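Local atomic coordinates of ribosome-inactivating protein 3 (Zea mays, PDB entry 2PQG), a protein that belongs to the plant ribosome-inactivating protein family and folds as a single chain in which a mixed beta sheet packs with several helices. Residues A[13-18]-A[199-204]; A[51-56]-A[82-87]; A[92-95]-A[101-104]; A[136-141]-A[171-176]. All coordinates share one frame; numbering follows the deposited sequence.

Contact 1: residues A[13-18]-A[199-204]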
# COMPACT_ATOMS: atom_id res chain seq x y z
N TYR A 13 -3.05 0.71 -20.85
CA TYR A 13 -3.96 0.73 -19.70
C TYR A 13 -3.37 1.65 -18.63
O TYR A 13 -2.53 1.22 -17.82
CB TYR A 13 -4.14 -0.69 -19.13
CG TYR A 13 -5.30 -0.84 -18.16
CD1 TYR A 13 -5.74 0.23 -17.39
CD2 TYR A 13 -5.93 -2.07 -17.99
CE1 TYR A 13 -6.77 0.09 -16.47
CE2 TYR A 13 -6.96 -2.23 -17.07
CZ TYR A 13 -7.38 -1.14 -16.31
OH TYR A 13 -8.37 -1.29 -15.36
N PRO A 14 -3.81 2.92 -18.59
CA PRO A 14 -3.29 3.87 -17.61
C PRO A 14 -3.58 3.57 -16.14
O PRO A 14 -4.64 3.06 -15.79
CB PRO A 14 -3.89 5.20 -18.06
CG PRO A 14 -5.19 4.78 -18.70
CD PRO A 14 -4.83 3.55 -19.46
N TYR A 15 -2.61 3.87 -15.29
CA TYR A 15 -2.73 3.66 -13.86
C TYR A 15 -3.99 4.38 -13.33
O TYR A 15 -4.71 3.84 -12.49
CB TYR A 15 -1.47 4.20 -13.16
CG TYR A 15 -1.56 4.31 -11.65
CD1 TYR A 15 -1.47 3.18 -10.83
CD2 TYR A 15 -1.70 5.56 -11.04
CE1 TYR A 15 -1.51 3.29 -9.44
CE2 TYR A 15 -1.75 5.68 -9.65
CZ TYR A 15 -1.65 4.54 -8.86
OH TYR A 15 -1.67 4.67 -7.48
N SER A 16 -4.24 5.59 -13.83
CA SER A 16 -5.40 6.38 -13.41
C SER A 16 -6.71 5.65 -13.66
O SER A 16 -7.68 5.81 -12.91
CB SER A 16 -5.43 7.71 -14.16
OG SER A 16 -5.46 7.49 -15.55
N ALA A 17 -6.73 4.85 -14.72
CA ALA A 17 -7.91 4.08 -15.08
C ALA A 17 -8.17 2.99 -14.05
O ALA A 17 -9.31 2.77 -13.62
CB ALA A 17 -7.71 3.45 -16.44
N PHE A 18 -7.11 2.31 -13.66
CA PHE A 18 -7.23 1.25 -12.67
C PHE A 18 -7.69 1.82 -11.34
O PHE A 18 -8.51 1.22 -10.65
CB PHE A 18 -5.88 0.56 -12.50
CG PHE A 18 -5.92 -0.57 -11.54
CD1 PHE A 18 -6.75 -1.67 -11.79
CD2 PHE A 18 -5.16 -0.54 -10.39
CE1 PHE A 18 -6.81 -2.73 -10.88
CE2 PHE A 18 -5.22 -1.59 -9.47
CZ PHE A 18 -6.05 -2.68 -9.72
N ALA A 199 0.82 10.58 -12.98
CA ALA A 199 1.55 11.54 -13.79
C ALA A 199 2.91 11.00 -14.24
O ALA A 199 3.31 11.21 -15.38
CB ALA A 199 1.72 12.84 -13.03
N GLY A 200 3.62 10.30 -13.35
CA GLY A 200 4.92 9.79 -13.73
C GLY A 200 4.99 8.28 -13.90
O GLY A 200 6.07 7.71 -13.95
N PHE A 201 3.83 7.65 -14.01
CA PHE A 201 3.78 6.19 -14.13
C PHE A 201 4.59 5.57 -15.27
O PHE A 201 5.06 4.44 -15.14
CB PHE A 201 2.33 5.74 -14.24
CG PHE A 201 2.13 4.29 -13.89
CD1 PHE A 201 1.74 3.36 -14.85
CD2 PHE A 201 2.30 3.86 -12.58
CE1 PHE A 201 1.54 2.04 -14.52
CE2 PHE A 201 2.10 2.53 -12.24
CZ PHE A 201 1.71 1.62 -13.21
N ASN A 202 4.75 6.29 -16.37
CA ASN A 202 5.52 5.76 -17.50
C ASN A 202 6.82 6.52 -17.72
O ASN A 202 7.46 6.36 -18.75
CB ASN A 202 4.70 5.82 -18.79
CG ASN A 202 3.35 5.15 -18.66
OD1 ASN A 202 3.27 3.97 -18.32
ND2 ASN A 202 2.29 5.89 -18.94
N SER A 203 7.22 7.36 -16.76
CA SER A 203 8.45 8.10 -16.93
C SER A 203 9.61 7.12 -16.84
O SER A 203 9.55 6.12 -16.13
CB SER A 203 8.59 9.21 -15.88
OG SER A 203 8.62 8.69 -14.57
N GLN A 204 10.67 7.42 -17.58
CA GLN A 204 11.83 6.55 -17.63
C GLN A 204 12.62 6.38 -16.33
O GLN A 204 13.33 5.39 -16.17
CB GLN A 204 12.76 7.02 -18.73
CG GLN A 204 13.94 6.11 -18.94
CD GLN A 204 14.79 6.54 -20.11
OE1 GLN A 204 15.25 7.69 -20.16
NE2 GLN A 204 15.01 5.63 -21.05

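Contact 2: residues A[51-56]-A[82-87]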
# COMPACT_ATOMS: atom_id res chain seq x y z
N TRP A 51 -13.16 -8.08 1.69
CA TRP A 51 -11.83 -8.07 1.11
C TRP A 51 -11.75 -7.62 -0.33
O TRP A 51 -12.59 -8.01 -1.16
CB TRP A 51 -11.21 -9.46 1.19
CG TRP A 51 -10.87 -9.93 2.58
CD1 TRP A 51 -11.70 -10.53 3.47
CD2 TRP A 51 -9.61 -9.79 3.24
NE1 TRP A 51 -11.03 -10.79 4.65
CE2 TRP A 51 -9.75 -10.33 4.54
CE3 TRP A 51 -8.37 -9.25 2.87
CZ2 TRP A 51 -8.70 -10.35 5.46
CZ3 TRP A 51 -7.33 -9.27 3.79
CH2 TRP A 51 -7.50 -9.82 5.06
N LEU A 52 -10.78 -6.75 -0.62
CA LEU A 52 -10.53 -6.33 -2.00
C LEU A 52 -9.30 -7.13 -2.45
O LEU A 52 -8.25 -7.12 -1.81
CB LEU A 52 -10.22 -4.83 -2.12
CG LEU A 52 -9.45 -4.42 -3.39
CD1 LEU A 52 -10.20 -4.85 -4.64
CD2 LEU A 52 -9.23 -2.92 -3.37
N TYR A 53 -9.45 -7.86 -3.55
CA TYR A 53 -8.36 -8.66 -4.13
C TYR A 53 -7.93 -8.05 -5.45
O TYR A 53 -8.71 -7.99 -6.40
CB TYR A 53 -8.81 -10.08 -4.41
CG TYR A 53 -8.72 -11.01 -3.24
CD1 TYR A 53 -9.27 -10.66 -2.01
CD2 TYR A 53 -8.09 -12.25 -3.35
CE1 TYR A 53 -9.21 -11.53 -0.92
CE2 TYR A 53 -8.02 -13.12 -2.27
CZ TYR A 53 -8.58 -12.75 -1.06
OH TYR A 53 -8.52 -13.60 0.02
N THR A 54 -6.68 -7.59 -5.51
CA THR A 54 -6.19 -7.02 -6.75
C THR A 54 -5.11 -7.92 -7.31
O THR A 54 -4.11 -8.21 -6.65
CB THR A 54 -5.66 -5.57 -6.55
OG1 THR A 54 -4.58 -5.56 -5.60
CG2 THR A 54 -6.77 -4.68 -6.03
N GLU A 55 -5.35 -8.40 -8.52
CA GLU A 55 -4.39 -9.26 -9.19
C GLU A 55 -3.53 -8.45 -10.14
O GLU A 55 -4.03 -7.91 -11.13
CB GLU A 55 -5.10 -10.36 -9.99
CG GLU A 55 -4.17 -11.50 -10.38
CD GLU A 55 -4.70 -12.33 -11.53
OE1 GLU A 55 -5.89 -12.69 -11.50
OE2 GLU A 55 -3.91 -12.64 -12.46
N LEU A 56 -2.24 -8.35 -9.84
CA LEU A 56 -1.32 -7.62 -10.69
C LEU A 56 -0.58 -8.61 -11.58
O LEU A 56 0.14 -9.50 -11.11
CB LEU A 56 -0.31 -6.85 -9.84
CG LEU A 56 -0.92 -5.97 -8.74
CD1 LEU A 56 0.21 -5.30 -7.94
CD2 LEU A 56 -1.83 -4.93 -9.35
N GLY A 82 0.30 -20.57 -5.50
CA GLY A 82 -0.73 -20.63 -4.47
C GLY A 82 -0.26 -20.51 -3.02
O GLY A 82 -0.92 -21.04 -2.13
N VAL A 83 0.86 -19.85 -2.78
CA VAL A 83 1.33 -19.69 -1.41
C VAL A 83 0.99 -18.29 -0.91
O VAL A 83 1.35 -17.29 -1.55
CB VAL A 83 2.84 -19.86 -1.30
CG1 VAL A 83 3.28 -19.67 0.14
CG2 VAL A 83 3.25 -21.23 -1.81
N TRP A 84 0.29 -18.21 0.21
CA TRP A 84 -0.08 -16.91 0.77
C TRP A 84 0.95 -16.46 1.78
O TRP A 84 1.34 -17.20 2.67
CB TRP A 84 -1.44 -16.96 1.46
CG TRP A 84 -2.60 -16.90 0.51
CD1 TRP A 84 -3.33 -17.95 0.04
CD2 TRP A 84 -3.15 -15.72 -0.09
NE1 TRP A 84 -4.30 -17.50 -0.82
CE2 TRP A 84 -4.21 -16.13 -0.92
CE3 TRP A 84 -2.84 -14.35 -0.02
CZ2 TRP A 84 -4.98 -15.23 -1.67
CZ3 TRP A 84 -3.60 -13.46 -0.76
CH2 TRP A 84 -4.66 -13.90 -1.58
N TRP A 85 1.39 -15.22 1.62
CA TRP A 85 2.38 -14.62 2.50
C TRP A 85 1.73 -13.47 3.23
O TRP A 85 1.31 -12.50 2.61
CB TRP A 85 3.56 -14.12 1.68
CG TRP A 85 4.36 -15.21 1.10
CD1 TRP A 85 4.25 -15.76 -0.16
CD2 TRP A 85 5.40 -15.92 1.76
NE1 TRP A 85 5.17 -16.76 -0.32
CE2 TRP A 85 5.91 -16.87 0.83
CE3 TRP A 85 5.99 -15.81 3.02
CZ2 TRP A 85 6.95 -17.74 1.16
CZ3 TRP A 85 7.02 -16.69 3.35
CH2 TRP A 85 7.50 -17.63 2.41
N GLU A 86 1.68 -13.58 4.55
CA GLU A 86 1.03 -12.56 5.36
C GLU A 86 1.94 -11.73 6.27
O GLU A 86 2.92 -12.22 6.83
CB GLU A 86 -0.04 -13.23 6.22
CG GLU A 86 -1.05 -12.28 6.81
CD GLU A 86 -2.05 -12.99 7.68
OE1 GLU A 86 -2.19 -14.23 7.54
OE2 GLU A 86 -2.72 -12.32 8.49
N PHE A 87 1.58 -10.45 6.40
CA PHE A 87 2.32 -9.53 7.25
C PHE A 87 2.20 -9.99 8.70
O PHE A 87 1.10 -10.17 9.21
CB PHE A 87 1.75 -8.11 7.11
CG PHE A 87 2.31 -7.33 5.97
CD1 PHE A 87 1.47 -6.66 5.09
CD2 PHE A 87 3.69 -7.22 5.79
CE1 PHE A 87 1.98 -5.89 4.06
CE2 PHE A 87 4.21 -6.45 4.77
CZ PHE A 87 3.35 -5.79 3.89

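Contact 3: residues A[92-95]-A[101-104]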
# COMPACT_ATOMS: atom_id res chain seq x y z
N ASP A 92 1.76 -14.40 16.06
CA ASP A 92 0.62 -13.55 15.73
C ASP A 92 -0.54 -14.42 15.27
O ASP A 92 -0.43 -15.65 15.21
CB ASP A 92 0.99 -12.55 14.62
CG ASP A 92 2.05 -11.54 15.06
OD1 ASP A 92 2.33 -10.60 14.30
OD2 ASP A 92 2.60 -11.70 16.17
N THR A 93 -1.65 -13.78 14.94
CA THR A 93 -2.84 -14.47 14.50
C THR A 93 -3.11 -14.19 13.02
O THR A 93 -3.23 -13.05 12.61
CB THR A 93 -4.05 -14.03 15.37
OG1 THR A 93 -3.99 -14.71 16.63
CG2 THR A 93 -5.38 -14.33 14.68
N HIS A 94 -3.18 -15.26 12.23
CA HIS A 94 -3.43 -15.12 10.81
C HIS A 94 -4.83 -14.65 10.47
O HIS A 94 -5.81 -15.13 11.04
CB HIS A 94 -3.20 -16.46 10.09
CG HIS A 94 -1.78 -16.74 9.72
ND1 HIS A 94 -1.03 -17.73 10.31
CD2 HIS A 94 -0.98 -16.15 8.80
CE1 HIS A 94 0.18 -17.74 9.78
NE2 HIS A 94 0.24 -16.79 8.86
N LEU A 95 -4.91 -13.67 9.57
CA LEU A 95 -6.21 -13.19 9.11
C LEU A 95 -6.47 -13.98 7.80
O LEU A 95 -7.62 -14.29 7.47
CB LEU A 95 -6.20 -11.69 8.79
CG LEU A 95 -5.96 -10.78 9.99
CD1 LEU A 95 -5.95 -9.34 9.53
CD2 LEU A 95 -7.05 -11.00 11.04
N ARG A 101 1.77 -18.20 5.16
CA ARG A 101 3.09 -18.17 5.76
C ARG A 101 3.38 -16.77 6.26
O ARG A 101 2.96 -15.78 5.65
CB ARG A 101 4.15 -18.57 4.73
CG ARG A 101 4.19 -20.04 4.46
CD ARG A 101 5.16 -20.38 3.35
NE ARG A 101 5.72 -21.71 3.55
CZ ARG A 101 6.61 -22.01 4.49
NH1 ARG A 101 7.06 -23.25 4.60
NH2 ARG A 101 7.06 -21.07 5.31
N TRP A 102 4.08 -16.68 7.39
CA TRP A 102 4.44 -15.40 7.98
C TRP A 102 5.67 -14.84 7.25
O TRP A 102 6.66 -15.55 7.06
CB TRP A 102 4.77 -15.57 9.47
CG TRP A 102 3.57 -15.74 10.37
CD1 TRP A 102 3.36 -16.77 11.27
CD2 TRP A 102 2.46 -14.85 10.52
NE1 TRP A 102 2.18 -16.56 11.95
CE2 TRP A 102 1.60 -15.40 11.51
CE3 TRP A 102 2.09 -13.65 9.90
CZ2 TRP A 102 0.41 -14.78 11.91
CZ3 TRP A 102 0.90 -13.02 10.30
CH2 TRP A 102 0.07 -13.60 11.28
N LEU A 103 5.60 -13.57 6.85
CA LEU A 103 6.72 -12.93 6.18
C LEU A 103 7.84 -12.70 7.19
O LEU A 103 9.02 -12.62 6.84
CB LEU A 103 6.27 -11.60 5.55
CG LEU A 103 5.61 -11.68 4.15
CD1 LEU A 103 4.97 -10.34 3.74
CD2 LEU A 103 6.67 -12.09 3.14
N GLY A 104 7.48 -12.61 8.47
CA GLY A 104 8.48 -12.40 9.50
C GLY A 104 8.56 -10.95 9.94
O GLY A 104 9.13 -10.63 10.99
O HOH W 1 1.63 -17.77 14.72

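Contact 4: residues A[136-141]-A[171-176]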
# COMPACT_ATOMS: atom_id res chain seq x y z
N ALA A 136 6.48 -12.76 -7.19
CA ALA A 136 5.84 -13.95 -7.73
C ALA A 136 6.74 -15.13 -7.42
O ALA A 136 6.31 -16.28 -7.49
CB ALA A 136 5.65 -13.82 -9.23
N LYS A 137 8.00 -14.84 -7.09
CA LYS A 137 8.97 -15.88 -6.77
C LYS A 137 9.34 -15.90 -5.29
O LYS A 137 10.32 -16.56 -4.94
CB LYS A 137 10.27 -15.69 -7.55
CG LYS A 137 10.10 -15.18 -8.94
CD LYS A 137 11.36 -15.43 -9.74
CE LYS A 137 11.15 -15.07 -11.19
NZ LYS A 137 11.89 -16.00 -12.08
N LYS A 138 8.59 -15.20 -4.44
CA LYS A 138 8.93 -15.20 -3.02
C LYS A 138 9.30 -16.61 -2.62
O LYS A 138 8.53 -17.56 -2.78
CB LYS A 138 7.77 -14.74 -2.13
CG LYS A 138 8.11 -14.83 -0.64
CD LYS A 138 8.85 -13.61 -0.14
CE LYS A 138 9.79 -13.98 1.00
NZ LYS A 138 9.14 -14.86 2.01
N LYS A 139 10.51 -16.73 -2.09
CA LYS A 139 11.09 -17.99 -1.69
C LYS A 139 11.01 -18.12 -0.19
O LYS A 139 10.88 -17.13 0.53
CB LYS A 139 12.55 -18.01 -2.10
CG LYS A 139 13.39 -16.86 -1.46
CD LYS A 139 12.80 -15.47 -1.78
CE LYS A 139 13.81 -14.38 -1.60
NZ LYS A 139 13.79 -13.76 -0.25
N LYS A 140 11.12 -19.33 0.30
CA LYS A 140 11.10 -19.57 1.75
C LYS A 140 12.51 -19.48 2.29
O LYS A 140 12.75 -19.30 3.50
CB LYS A 140 10.64 -20.99 2.04
CG LYS A 140 10.38 -21.87 0.79
CD LYS A 140 9.40 -23.00 1.10
CE LYS A 140 10.01 -24.02 2.06
NZ LYS A 140 8.98 -24.92 2.63
N MET A 141 13.48 -19.60 1.39
CA MET A 141 14.84 -19.96 1.76
C MET A 141 15.79 -18.79 1.55
O MET A 141 15.62 -17.99 0.63
CB MET A 141 15.31 -21.17 0.97
CG MET A 141 15.09 -22.50 1.68
SD MET A 141 15.65 -22.48 3.39
CE MET A 141 14.65 -21.15 4.05
N ALA A 171 15.31 -8.00 2.51
CA ALA A 171 15.43 -6.58 2.25
C ALA A 171 14.75 -6.36 0.90
O ALA A 171 13.98 -5.41 0.73
CB ALA A 171 16.91 -6.16 2.17
N ASP A 172 15.05 -7.25 -0.05
CA ASP A 172 14.48 -7.17 -1.39
C ASP A 172 12.96 -7.23 -1.39
O ASP A 172 12.30 -6.43 -2.06
CB ASP A 172 15.05 -8.29 -2.27
CG ASP A 172 14.51 -8.24 -3.69
OD1 ASP A 172 14.69 -7.20 -4.36
OD2 ASP A 172 13.91 -9.25 -4.12
N THR A 173 12.41 -8.18 -0.64
CA THR A 173 10.97 -8.32 -0.53
C THR A 173 10.36 -7.07 0.12
O THR A 173 9.40 -6.50 -0.38
CB THR A 173 10.59 -9.56 0.30
OG1 THR A 173 11.00 -10.74 -0.40
CG2 THR A 173 9.10 -9.62 0.54
N LYS A 174 10.93 -6.62 1.24
CA LYS A 174 10.40 -5.43 1.89
C LYS A 174 10.35 -4.26 0.92
O LYS A 174 9.44 -3.44 0.96
CB LYS A 174 11.27 -5.02 3.08
CG LYS A 174 11.24 -5.98 4.23
CD LYS A 174 11.94 -5.35 5.42
CE LYS A 174 12.31 -6.39 6.44
NZ LYS A 174 13.39 -5.87 7.31
N SER A 175 11.34 -4.21 0.04
CA SER A 175 11.46 -3.14 -0.94
C SER A 175 10.36 -3.20 -1.99
O SER A 175 9.74 -2.18 -2.29
CB SER A 175 12.83 -3.22 -1.60
OG SER A 175 12.94 -2.27 -2.64
N LYS A 176 10.13 -4.38 -2.54
CA LYS A 176 9.11 -4.58 -3.56
C LYS A 176 7.71 -4.40 -2.96
O LYS A 176 6.80 -3.85 -3.60
CB LYS A 176 9.26 -5.97 -4.18
CG LYS A 176 10.61 -6.16 -4.89
CD LYS A 176 10.73 -5.16 -6.04
CE LYS A 176 12.02 -5.29 -6.83
NZ LYS A 176 13.13 -4.56 -6.18
O HOH W 2 14.47 -10.92 -0.16

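Contact 1: residues A[13-18]-A[199-204]
The two backbones come nearest at Tyr15 and Phe201, whose CA atoms lie 7.0 Å apart, where the start of helix 15-27 meets the loop behind helix 191-199 in this ribosome-inactivating protein fold. Pro14 is the N-cap of the first helix, and its carbonyl takes the amide of Ala17. In the other segment, Gly200 is the first residue past helix 191-199 to leave helical angles, and it opens a type I beta turn ending at Ser203. Gly200 O is gripped twice there, by Ser203 N at 3.1 Å and by Ser203 OG at 2.8 Å.

The contact itself is buried and rests on two aromatic residues. Tyr15 lays its CB, not its ring, over the middle of the Phe201 face: a CH-pi contact with CB 3.6 Å from the Phe201 ring centroid. The rings are nearly parallel, their planes at 22°, but slid so far apart that they barely overlap. With CG anti to its N (chi1 168°), the Tyr15 ring leads away from Phe201, and its OH is hydrogen-bonded to Met183 O. Phe201 also touches Phe6 of strand 2-7, tying the loop to the sheet. What ring-to-ring contact remains includes Tyr15 CD1 against Phe201 CE2, 3.9 Å apart.

Contact 2: residues A[51-56]-A[82-87]
Tyr53 and Trp84 meet obliquely on the mixed beta sheet of this ribosome-inactivating protein, their ring planes at 73° and the centroid of the Tyr53 ring 5.7 Å from that of the six-membered ring of Trp84, so the pair is neither a stack nor an edge-to-face contact. The edge of the Tyr53 ring has the CB of Trp51 in its plane, two residues back on the same strand.

The two residues sit on strands that are not neighbours: strands 62-68 and 74-78 run between 51-57 and 84-86. The CA atoms of Tyr53 and Trp84 are accordingly 12.7 Å apart, and two large side chains have to span the gap over one side of the sheet. Each has CG anti to its own carbonyl carbon (chi1 -85° in Tyr53, -79° in Trp84), and the two CB atoms point at each other's strand. Thr64 and Ala66, on intervening strand 62-68, touch Tyr53 and Trp84 respectively. The side chain of Trp84 also packs on Arg78, Leu96 and Asp98.

The contact is small, with the far corner of the indole set against one side of the phenol. Tyr53 CE2 lies 3.5 Å from Trp84 CH2 and 3.7 Å from Trp84 CZ2.

Contact 3: residues A[92-95]-A[101-104]
His94 and Trp102 lie face to face as an offset stack, the centroid of the imidazole 3.7 Å from that of the six-membered indole ring and the planes only 13° from parallel. The side chains arrive from opposite directions, and with the planes nearly parallel the imidazole lies over the indole face; His94 CG, for instance, lies 3.7 Å from Trp102 CZ2. With CG opposite its carbonyl carbon (chi1 -76°), Trp102 turns its ring toward loop 92-95. On the opposite side of the indole plane, near the rim, comes Asp92, with CB 3.6 Å from Trp102 CH2. Thr93 closes the edge between them: its O is 3.6 Å from the same Trp102 CH2 and near the ring plane. The loop 92-95 thus bends round the end of one tryptophan.

A water joins the two segments beside the stack. It accepts from Trp102 NE1 at 3.1 Å and donates to Asp92 O at 3.0 Å.

Farther out, strand 101-102 holds the tryptophan: it is an outermost strand of the sheet, and Arg101 makes backbone hydrogen bonds with Trp84 and Glu86. The carboxylate of Glu86 in turn takes the amide of Leu95, which fixes the loop right after His94.

The contact lies at the surface and relies on stacking and dispersion, while its polar link through the indole N-H passes by way of solvent.

Contact 4: residues A[136-141]-A[171-176]
Lys138 crosses Thr173 at about a right angle, and its chain can be followed atom by atom. From CB the chain sets off with CG anti to the backbone N (chi1 176°), then bends at chi2, which swings the next carbons against the helix. CD is the first to arrive, 3.6 Å from Thr173 OG1 and 4.1 Å from Thr173 CG2. CE follows at 3.7 Å from Thr173 OG1. A second bend, at chi4, turns the ammonium group back over its own loop: NZ gives a weak hydrogen bond to Lys139 O, at 3.2 Å, and makes a cation-pi contact with Trp85. The methylenes, rather than the charge, pack on the threonine.

Lys139 slides past Thr173 in the opposite direction. Its NZ is linked to the helix through a water, which accepts from Lys139 NZ at 2.9 Å and, weakly, from Thr173 N at 3.5 Å. Lys139 NZ stays 5.9 Å from Asp172 OD2, a separation at which attraction would probably be mild. Asp172 is instead bridged one turn along the helix, its OD1 3.6 Å from Lys176 NZ.

Thr173 is buried and also touches Leu135 of helix 125-135. The arrangement is plain loop-on-helix packing: an irregular segment after helix 125-135 lies against the opening turn of helix 171-189, with a water at an amide of that turn.

Contacts 2, 3 and 4 cluster, with centres about 13 to 15 Å apart, while the centre of contact 1 is about 22 Å or more from each of theirs. Contacts 2 and 3 share the sheet: Trp84 O faces Arg101 N at 2.7 Å and Glu86 N faces Arg101 O at 2.8 Å, both probable hydrogen bonds between neighbouring strands. Contact 4 joins them from the side: Lys139 O lies 3.9 Å from Trp85 CH2 of contact 2, and Lys138 NZ 3.9 Å from Leu103 CD2 of contact 3. Contact 1 touches the group at one point, Phe18 CZ against Thr54 CG2 at 4.3 Å, yet along the chain it encloses the other three.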